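Metallocarboxypeptidase (Trypanosoma cruzi, PDB 3DWC) probably removes C-terminal amino acids other than proline from peptides, acting as a metal-dependent carboxypeptidase of the M32 family. Local coordinates at residues F13-R18 with H54-A59; T199-K204 with S334-R339; Y358-M363 with S392-E397. One frame throughout, in Å; residues are numbered along the deposited sequence.

The three contacts join parts of one largely helical M32 fold, and none lies at the cobalt site of His267, His271 and Glu298 or at the glycine pocket. Interaction 1 stands apart: its centre is about 52 Å from that of interaction 2 and about 42 Å from that of interaction 3, and both lie across the chain's centre from it. Interactions 2 and 3 are closer, with centres about 26 Å apart and nearest atoms about 15 Å apart. Helix 168-196 relates these two, since its side chains pack against interaction 3 and the loop that follows it supplies residues 199-204. The three differ in chemistry: interactions 1 and 3 are mainly apolar helix packing, interaction 2 mainly polar.

Interaction 1: F13-R18 with H54-A59; sequences FTKLYR and HDTITA
Ile57 CD1 approaches the Phe13 ring obliquely, 4.3 Å from CZ, while Leu16 CD1 of the same helix as Phe13 stands over one ring face, displaced toward the rim. Met87 and Ala90 of helix 78-95 also touch the Phe13 side chain. On the other segment, one face of the His54 imidazole carries Thr58 CG2, and its two nitrogens bond to Glu94 and Glu99. Between the helices Leu16 does most of the touching by dividing its methyls: CD1 meets Ile57 CG1 at 4.1 Å, the two side chains crossing nearly at right angles, and CD2 meets Thr56 CG2 at 3.7 Å as those side chains slide past each other in opposite senses. The chi1 of Thr56, -58°, accounts for its double role, setting CG2 against Leu16 and leaving OG1 to bond His52 O one turn back. Lys15 adds a water route: NZ donates to a water at 2.6 Å, which makes a weak bond to Thr56 OG1. Glu48 of the second subunit also packs on Lys15. With no direct hydrogen bond between the segments, helices 3-32 and 39-57 are held together here by methyl and ring contacts, the water link being a minor polar addition.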
loop_
_atom_site.group_PDB
_atom_site.type_symbol
_atom_site.label_atom_id
_atom_site.label_comp_id
_atom_site.label_asym_id
_atom_site.label_seq_id
_atom_site.Cartn_x
_atom_site.Cartn_y
_atom_site.Cartn_z
ATOM N N PHE B 13 16.157 17.132 -1.967
ATOM C CA PHE B 13 14.800 17.035 -2.518
ATOM C C PHE B 13 14.457 15.625 -3.046
ATOM O O PHE B 13 13.311 15.209 -2.995
ATOM C CB PHE B 13 14.550 18.158 -3.535
ATOM C CG PHE B 13 14.072 19.413 -2.891
ATOM C CD1 PHE B 13 14.965 20.320 -2.354
ATOM C CD2 PHE B 13 12.711 19.650 -2.735
ATOM C CE1 PHE B 13 14.529 21.478 -1.733
ATOM C CE2 PHE B 13 12.268 20.799 -2.086
ATOM C CZ PHE B 13 13.202 21.718 -1.577
ATOM N N THR B 14 15.466 14.898 -3.517
ATOM C CA THR B 14 15.334 13.497 -3.848
ATOM C C THR B 14 15.014 12.685 -2.595
ATOM O O THR B 14 14.173 11.808 -2.657
ATOM C CB THR B 14 16.593 12.977 -4.563
ATOM O OG1 THR B 14 16.698 13.656 -5.844
ATOM C CG2 THR B 14 16.548 11.427 -4.783
ATOM N N LYS B 15 15.648 12.996 -1.467
ATOM C CA LYS B 15 15.328 12.350 -0.196
ATOM C C LYS B 15 13.856 12.529 0.137
ATOM O O LYS B 15 13.154 11.541 0.387
ATOM C CB LYS B 15 16.232 12.911 0.911
ATOM C CG LYS B 15 16.375 12.061 2.102
ATOM C CD LYS B 15 17.701 12.270 2.824
ATOM C CE LYS B 15 17.931 13.740 3.214
ATOM N NZ LYS B 15 18.804 13.928 4.454
ATOM N N LEU B 16 13.395 13.779 0.117
ATOM C CA LEU B 16 11.988 14.122 0.371
ATOM C C LEU B 16 11.011 13.415 -0.558
ATOM O O LEU B 16 9.979 12.935 -0.110
ATOM C CB LEU B 16 11.775 15.645 0.265
ATOM C CG LEU B 16 12.396 16.502 1.377
ATOM C CD1 LEU B 16 12.307 17.991 1.010
ATOM C CD2 LEU B 16 11.779 16.181 2.842
ATOM N N TYR B 17 11.352 13.338 -1.844
ATOM C CA TYR B 17 10.572 12.609 -2.863
ATOM C C TYR B 17 10.422 11.143 -2.451
ATOM O O TYR B 17 9.319 10.584 -2.502
ATOM C CB TYR B 17 11.246 12.749 -4.232
ATOM C CG TYR B 17 10.501 12.163 -5.400
ATOM C CD1 TYR B 17 9.488 12.856 -6.016
ATOM C CD2 TYR B 17 10.820 10.897 -5.891
ATOM C CE1 TYR B 17 8.805 12.313 -7.128
ATOM C CE2 TYR B 17 10.127 10.336 -6.957
ATOM C CZ TYR B 17 9.136 11.055 -7.589
ATOM O OH TYR B 17 8.441 10.506 -8.669
ATOM N N ARG B 18 11.485 10.546 -1.939
ATOM C CA ARG B 18 11.414 9.155 -1.521
ATOM C C ARG B 18 10.520 8.955 -0.349
ATOM O O ARG B 18 9.773 7.970 -0.287
ATOM C CB ARG B 18 12.790 8.600 -1.143
ATOM C CG ARG B 18 13.824 8.536 -2.245
ATOM C CD ARG B 18 13.252 8.163 -3.592
ATOM N NE ARG B 18 14.314 8.201 -4.619
ATOM C CZ ARG B 18 14.089 7.972 -5.904
ATOM N NH1 ARG B 18 12.866 7.712 -6.319
ATOM N NH2 ARG B 18 15.089 8.028 -6.788
ATOM N N HIS B 54 8.953 17.216 7.441
ATOM C CA HIS B 54 8.928 18.587 7.937
ATOM C C HIS B 54 10.258 19.074 8.541
ATOM O O HIS B 54 10.685 20.206 8.256
ATOM C CB HIS B 54 7.837 18.747 8.978
ATOM C CG HIS B 54 7.793 20.113 9.584
ATOM N ND1 HIS B 54 7.277 21.203 8.918
ATOM C CD2 HIS B 54 8.193 20.564 10.796
ATOM C CE1 HIS B 54 7.342 22.264 9.705
ATOM N NE2 HIS B 54 7.901 21.903 10.846
ATOM N N ASP B 55 10.881 18.249 9.389
ATOM C CA ASP B 55 12.178 18.553 9.983
ATOM C C ASP B 55 13.285 18.640 8.935
ATOM O O ASP B 55 14.184 19.464 9.049
ATOM C CB ASP B 55 12.573 17.482 11.001
ATOM C CG ASP B 55 11.703 17.486 12.230
ATOM O OD1 ASP B 55 10.926 18.438 12.432
ATOM O OD2 ASP B 55 11.777 16.519 12.996
ATOM N N THR B 56 13.207 17.791 7.916
ATOM C CA THR B 56 14.170 17.785 6.831
ATOM C C THR B 56 14.139 19.088 6.029
ATOM O O THR B 56 15.187 19.712 5.848
ATOM C CB THR B 56 13.925 16.577 5.908
ATOM O OG1 THR B 56 14.026 15.388 6.692
ATOM C CG2 THR B 56 14.959 16.509 4.786
ATOM N N ILE B 57 12.953 19.516 5.586
ATOM C CA ILE B 57 12.835 20.748 4.767
ATOM C C ILE B 57 12.991 22.031 5.580
ATOM O O ILE B 57 13.345 23.066 5.016
ATOM C CB ILE B 57 11.505 20.809 3.932
ATOM C CG1 ILE B 57 11.690 21.709 2.666
ATOM C CG2 ILE B 57 10.350 21.259 4.791
ATOM C CD1 ILE B 57 10.468 21.806 1.718
ATOM N N THR B 58 12.747 21.968 6.895
ATOM C CA THR B 58 12.823 23.143 7.755
ATOM C C THR B 58 14.120 23.250 8.547
ATOM O O THR B 58 14.255 24.152 9.356
ATOM C CB THR B 58 11.653 23.239 8.759
ATOM O OG1 THR B 58 11.703 22.135 9.668
ATOM C CG2 THR B 58 10.309 23.312 8.039
ATOM N N ALA B 59 15.088 22.374 8.320
ATOM C CA ALA B 59 16.359 22.520 9.024
ATOM C C ALA B 59 17.021 23.843 8.603
ATOM O O ALA B 59 16.854 24.300 7.465
ATOM C CB ALA B 59 17.276 21.322 8.757
HETATM O O HOH W 1 16.888 13.582 6.169
#

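Interaction 2: T199-K204 with S334-R339; sequences TVLEPK and SSNMKR. With SO4 (sulfate ion), chain U.
Asn336 and Leu201 form a two-bond amide-to-backbone pair, in which a helix side chain reads an extended loop much as a neighbouring strand would, and a sulfate-binding spot adjoins it. Leu201 N donates to Asn336 OD1 at 2.8 Å, tilted 18° from the carbonyl plane of the amide. In return Asn336 ND2 reaches Leu201 O at 2.7 Å with an N-H...O angle of 164°, on a lone pair and close to its own amide plane. The extended backbone of Leu201 turns its N-H and C=O to the same side, where one carboxamide can meet both. Asn336 places that group with CG opposite the backbone N (chi1 -177°), and these paired bonds, plus a second ND2 bond to Ala331 O, would fix the rotation of the amide.

Arg339 holds Thr199 O side-on, NH2 at 3.0 Å and NE at 3.3 Å, with the oxygen near the guanidinium plane. A water donates to this oxygen and to Asn336 OD1, joining the two polar grips. NH2 also donates to sulfate O4 at 3.0 Å, while Thr199 N binds sulfate O3 at 2.6 Å; the anion, probably from the crystallisation liquor, thus bridges loop and helix at the exposed end. Apolar contacts flank the polar ones: Val200 CG2 lies 3.9 Å from Arg339 CB, and Pro203 CG 4.0 Å from Met337 SD.

The loop lies between helices 168-196 and 209-222 and runs past helix 334-341, whose Val340 touches Val200 and Pro203. Phe258 touches Pro203 and Met337, and Met315 and Leu322 of helix 312-326 pack on Met337.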
loop_
_atom_site.group_PDB
_atom_site.type_symbol
_atom_site.label_atom_id
_atom_site.label_comp_id
_atom_site.label_asym_id
_atom_site.label_seq_id
_atom_site.Cartn_x
_atom_site.Cartn_y
_atom_site.Cartn_z
ATOM N N THR B 199 -37.592 14.593 -26.110
ATOM C CA THR B 199 -37.664 13.309 -25.417
ATOM C C THR B 199 -36.276 12.871 -24.974
ATOM O O THR B 199 -35.320 12.954 -25.749
ATOM C CB THR B 199 -38.246 12.187 -26.290
ATOM O OG1 THR B 199 -39.561 12.556 -26.745
ATOM C CG2 THR B 199 -38.312 10.855 -25.471
ATOM N N VAL B 200 -36.180 12.453 -23.721
ATOM C CA VAL B 200 -34.966 11.921 -23.157
ATOM C C VAL B 200 -35.317 10.563 -22.510
ATOM O O VAL B 200 -36.089 10.504 -21.565
ATOM C CB VAL B 200 -34.337 12.873 -22.114
ATOM C CG1 VAL B 200 -33.041 12.275 -21.565
ATOM C CG2 VAL B 200 -34.057 14.265 -22.716
ATOM N N LEU B 201 -34.747 9.485 -23.051
ATOM C CA LEU B 201 -34.909 8.147 -22.498
ATOM C C LEU B 201 -33.770 7.906 -21.503
ATOM O O LEU B 201 -32.573 7.975 -21.864
ATOM C CB LEU B 201 -34.881 7.118 -23.605
ATOM C CG LEU B 201 -35.774 7.378 -24.823
ATOM C CD1 LEU B 201 -35.526 6.339 -25.901
ATOM C CD2 LEU B 201 -37.257 7.391 -24.446
ATOM N N GLU B 202 -34.144 7.661 -20.252
ATOM C CA GLU B 202 -33.183 7.340 -19.228
ATOM C C GLU B 202 -32.696 5.906 -19.392
ATOM O O GLU B 202 -33.496 4.977 -19.553
ATOM C CB GLU B 202 -33.776 7.487 -17.825
ATOM C CG GLU B 202 -33.828 8.916 -17.342
ATOM C CD GLU B 202 -32.467 9.521 -17.184
ATOM O OE1 GLU B 202 -32.273 10.612 -17.756
ATOM O OE2 GLU B 202 -31.584 8.912 -16.508
ATOM N N PRO B 203 -31.384 5.719 -19.334
ATOM C CA PRO B 203 -30.898 4.340 -19.299
ATOM C C PRO B 203 -31.500 3.524 -18.143
ATOM O O PRO B 203 -31.545 4.002 -17.001
ATOM C CB PRO B 203 -29.398 4.519 -19.136
ATOM C CG PRO B 203 -29.136 5.867 -19.788
ATOM C CD PRO B 203 -30.276 6.690 -19.326
ATOM N N LYS B 204 -31.948 2.307 -18.451
ATOM C CA LYS B 204 -32.516 1.399 -17.438
ATOM C C LYS B 204 -31.562 0.304 -16.942
ATOM O O LYS B 204 -31.074 -0.506 -17.709
ATOM C CB LYS B 204 -33.800 0.784 -17.996
ATOM C CG LYS B 204 -34.934 1.832 -18.111
ATOM C CD LYS B 204 -35.691 1.753 -19.424
ATOM C CE LYS B 204 -37.169 2.240 -19.303
ATOM N NZ LYS B 204 -38.055 1.049 -19.143
ATOM N N SER B 334 -26.711 7.606 -29.947
ATOM C CA SER B 334 -25.843 8.751 -29.674
ATOM C C SER B 334 -26.604 10.041 -29.423
ATOM O O SER B 334 -26.171 10.884 -28.643
ATOM C CB SER B 334 -24.829 8.958 -30.797
ATOM O OG SER B 334 -25.478 9.239 -32.009
ATOM N N SER B 335 -27.708 10.227 -30.132
ATOM C CA SER B 335 -28.537 11.400 -29.898
ATOM C C SER B 335 -29.168 11.390 -28.489
ATOM O O SER B 335 -29.179 12.405 -27.777
ATOM C CB SER B 335 -29.643 11.475 -30.972
ATOM O OG SER B 335 -30.720 12.314 -30.532
ATOM N N ASN B 336 -29.701 10.256 -28.068
ATOM C CA ASN B 336 -30.277 10.214 -26.732
ATOM C C ASN B 336 -29.217 10.315 -25.629
ATOM O O ASN B 336 -29.414 11.040 -24.663
ATOM C CB ASN B 336 -31.124 8.964 -26.506
ATOM C CG ASN B 336 -31.769 8.979 -25.153
ATOM O OD1 ASN B 336 -32.729 9.714 -24.965
ATOM N ND2 ASN B 336 -31.227 8.222 -24.186
ATOM N N MET B 337 -28.067 9.656 -25.777
ATOM C CA MET B 337 -27.065 9.763 -24.738
ATOM C C MET B 337 -26.505 11.162 -24.599
ATOM O O MET B 337 -26.126 11.580 -23.517
ATOM C CB MET B 337 -25.951 8.742 -24.908
ATOM C CG MET B 337 -26.417 7.311 -24.646
ATOM S SD MET B 337 -27.105 7.040 -23.011
ATOM C CE MET B 337 -25.784 7.740 -22.050
ATOM N N LYS B 338 -26.385 11.882 -25.697
ATOM C CA LYS B 338 -26.031 13.296 -25.601
ATOM C C LYS B 338 -27.028 14.075 -24.733
ATOM O O LYS B 338 -26.656 14.946 -23.950
ATOM C CB LYS B 338 -25.930 13.918 -26.991
ATOM C CG LYS B 338 -25.542 15.381 -26.960
ATOM C CD LYS B 338 -25.355 15.904 -28.384
ATOM C CE LYS B 338 -25.502 17.394 -28.464
ATOM N NZ LYS B 338 -25.377 17.835 -29.927
ATOM N N ARG B 339 -28.303 13.753 -24.866
ATOM C CA ARG B 339 -29.346 14.461 -24.122
ATOM C C ARG B 339 -29.274 14.161 -22.650
ATOM O O ARG B 339 -29.454 15.053 -21.837
ATOM C CB ARG B 339 -30.726 14.147 -24.684
ATOM C CG ARG B 339 -31.137 15.162 -25.687
ATOM C CD ARG B 339 -31.453 14.673 -27.057
ATOM N NE ARG B 339 -32.840 14.406 -27.270
ATOM C CZ ARG B 339 -33.507 14.499 -28.423
ATOM N NH1 ARG B 339 -32.964 14.920 -29.561
ATOM N NH2 ARG B 339 -34.781 14.173 -28.421
HETATM S S SO4 U . -37.889 14.601 -29.992
HETATM O O1 SO4 U . -38.014 13.570 -31.033
HETATM O O2 SO4 U . -39.074 15.462 -29.985
HETATM O O3 SO4 U . -37.775 13.975 -28.680
HETATM O O4 SO4 U . -36.713 15.423 -30.275
HETATM O O HOH W 2 -34.087 10.682 -26.938
#

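Interaction 3: Y358-M363 with S392-E397; sequences YPLHVM and SYLGLE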
loop_
_atom_site.group_PDB
_atom_site.type_symbol
_atom_site.label_atom_id
_atom_site.label_comp_id
_atom_site.label_asym_id
_atom_site.label_seq_id
_atom_site.Cartn_x
_atom_site.Cartn_y
_atom_site.Cartn_z
ATOM N N TYR B 358 -22.355 24.161 -12.532
ATOM C CA TYR B 358 -21.190 23.989 -11.685
ATOM C C TYR B 358 -20.395 25.300 -11.367
ATOM O O TYR B 358 -20.186 25.625 -10.194
ATOM C CB TYR B 358 -20.301 22.897 -12.272
ATOM C CG TYR B 358 -19.349 22.330 -11.269
ATOM C CD1 TYR B 358 -19.575 21.088 -10.691
ATOM C CD2 TYR B 358 -18.259 23.063 -10.842
ATOM C CE1 TYR B 358 -18.715 20.581 -9.752
ATOM C CE2 TYR B 358 -17.396 22.555 -9.921
ATOM C CZ TYR B 358 -17.629 21.324 -9.381
ATOM O OH TYR B 358 -16.754 20.846 -8.461
ATOM N N PRO B 359 -19.974 26.056 -12.384
ATOM C CA PRO B 359 -19.242 27.293 -12.102
ATOM C C PRO B 359 -20.002 28.308 -11.218
ATOM O O PRO B 359 -19.371 29.102 -10.525
ATOM C CB PRO B 359 -19.043 27.891 -13.486
ATOM C CG PRO B 359 -20.036 27.253 -14.344
ATOM C CD PRO B 359 -20.103 25.856 -13.826
ATOM N N LEU B 360 -21.327 28.309 -11.288
ATOM C CA LEU B 360 -22.118 29.162 -10.428
ATOM C C LEU B 360 -21.940 28.783 -8.930
ATOM O O LEU B 360 -21.833 29.669 -8.083
ATOM C CB LEU B 360 -23.569 29.143 -10.879
ATOM C CG LEU B 360 -23.732 29.831 -12.234
ATOM C CD1 LEU B 360 -25.093 29.533 -12.862
ATOM C CD2 LEU B 360 -23.474 31.342 -12.126
ATOM N N HIS B 361 -21.840 27.489 -8.625
ATOM C CA HIS B 361 -21.554 27.018 -7.266
ATOM C C HIS B 361 -20.153 27.459 -6.827
ATOM O O HIS B 361 -19.943 27.869 -5.702
ATOM C CB HIS B 361 -21.658 25.476 -7.178
ATOM C CG HIS B 361 -23.060 24.925 -7.344
ATOM N ND1 HIS B 361 -23.892 24.643 -6.273
ATOM C CD2 HIS B 361 -23.758 24.579 -8.454
ATOM C CE1 HIS B 361 -25.044 24.178 -6.721
ATOM N NE2 HIS B 361 -24.980 24.107 -8.041
ATOM N N VAL B 362 -19.190 27.406 -7.745
ATOM C CA VAL B 362 -17.815 27.789 -7.465
ATOM C C VAL B 362 -17.740 29.290 -7.277
ATOM O O VAL B 362 -17.133 29.766 -6.316
ATOM C CB VAL B 362 -16.866 27.306 -8.614
ATOM C CG1 VAL B 362 -15.456 27.889 -8.479
ATOM C CG2 VAL B 362 -16.845 25.754 -8.662
ATOM N N MET B 363 -18.330 30.041 -8.207
ATOM C CA MET B 363 -18.307 31.489 -8.115
ATOM C C MET B 363 -18.817 31.975 -6.759
ATOM O O MET B 363 -18.216 32.806 -6.099
ATOM C CB MET B 363 -19.202 32.121 -9.165
ATOM C CG MET B 363 -19.230 33.611 -9.061
ATOM S SD MET B 363 -19.712 34.367 -10.609
ATOM C CE MET B 363 -21.444 33.966 -10.690
ATOM N N SER B 392 -29.912 34.049 -6.655
ATOM C CA SER B 392 -29.511 34.967 -7.708
ATOM C C SER B 392 -28.883 34.263 -8.908
ATOM O O SER B 392 -29.174 34.592 -10.067
ATOM C CB SER B 392 -28.523 35.976 -7.143
ATOM O OG SER B 392 -28.247 36.948 -8.115
ATOM N N TYR B 393 -27.985 33.328 -8.623
ATOM C CA TYR B 393 -27.226 32.652 -9.658
ATOM C C TYR B 393 -27.944 31.443 -10.230
ATOM O O TYR B 393 -27.958 31.261 -11.440
ATOM C CB TYR B 393 -25.854 32.239 -9.114
ATOM C CG TYR B 393 -24.992 33.404 -8.640
ATOM C CD1 TYR B 393 -25.133 34.674 -9.179
ATOM C CD2 TYR B 393 -24.004 33.215 -7.694
ATOM C CE1 TYR B 393 -24.328 35.736 -8.749
ATOM C CE2 TYR B 393 -23.180 34.279 -7.267
ATOM C CZ TYR B 393 -23.359 35.534 -7.803
ATOM O OH TYR B 393 -22.564 36.593 -7.385
ATOM N N LEU B 394 -28.557 30.639 -9.358
ATOM C CA LEU B 394 -29.171 29.351 -9.744
ATOM C C LEU B 394 -30.701 29.305 -9.613
ATOM O O LEU B 394 -31.310 28.283 -9.928
ATOM C CB LEU B 394 -28.573 28.235 -8.894
ATOM C CG LEU B 394 -27.109 27.904 -9.186
ATOM C CD1 LEU B 394 -26.407 27.374 -7.957
ATOM C CD2 LEU B 394 -26.990 26.900 -10.331
ATOM N N GLY B 395 -31.318 30.383 -9.135
ATOM C CA GLY B 395 -32.772 30.438 -8.968
ATOM C C GLY B 395 -33.338 29.535 -7.876
ATOM O O GLY B 395 -34.528 29.219 -7.891
ATOM N N LEU B 396 -32.506 29.147 -6.913
ATOM C CA LEU B 396 -32.939 28.256 -5.844
ATOM C C LEU B 396 -32.663 28.824 -4.465
ATOM O O LEU B 396 -31.643 29.470 -4.256
ATOM C CB LEU B 396 -32.228 26.917 -5.977
ATOM C CG LEU B 396 -32.501 26.138 -7.264
ATOM C CD1 LEU B 396 -31.665 24.879 -7.239
ATOM C CD2 LEU B 396 -34.005 25.816 -7.422
ATOM N N GLU B 397 -33.583 28.547 -3.532
ATOM C CA GLU B 397 -33.487 28.970 -2.127
ATOM C C GLU B 397 -32.880 27.905 -1.228
ATOM O O GLU B 397 -33.160 26.718 -1.389
ATOM C CB GLU B 397 -34.875 29.256 -1.554
ATOM C CG GLU B 397 -35.592 30.442 -2.157
ATOM C CD GLU B 397 -36.793 30.873 -1.328
ATOM O OE1 GLU B 397 -37.465 31.841 -1.752
ATOM O OE2 GLU B 397 -37.050 30.262 -0.250
#
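Leu360, near the start of helix 358-374, comes closest to Tyr393, near the end of helix 382-394, with their CA atoms 6.2 Å apart, and the chain then leaves helical geometry at Gly395 with positive phi. The contact is a buried helix-helix packing that contains a Met-aromatic pair. Met363 CE sits above the centre of the Tyr393 ring, 3.7 Å from the centroid and only 7° off the ring normal, a CH-pi placement; SD stands higher, 5.0 Å from the centroid. The bend at Met363 chi3 (72°) turns the methyl onto this face. A second CH-pi contact lies on the other flank of Leu360: Leu394 CD1 is over one face of the His361 ring, 3.7 Å from its centroid and 17° off the normal, displaced toward NE2. Between the two, Leu360 CD2 packs on Tyr393 CB at 3.9 Å, and Leu360 CB meets Leu394 CG at 4.1 Å. From helix 168-196, Leu186 touches Leu360, and Arg179 touches both Met363 and Tyr393. The tyrosine hydroxyl is hydrogen-bonded to Glu367, a turn beyond Met363. At the backbone, Leu360 CD1 rests 3.6 Å from Tyr393 O.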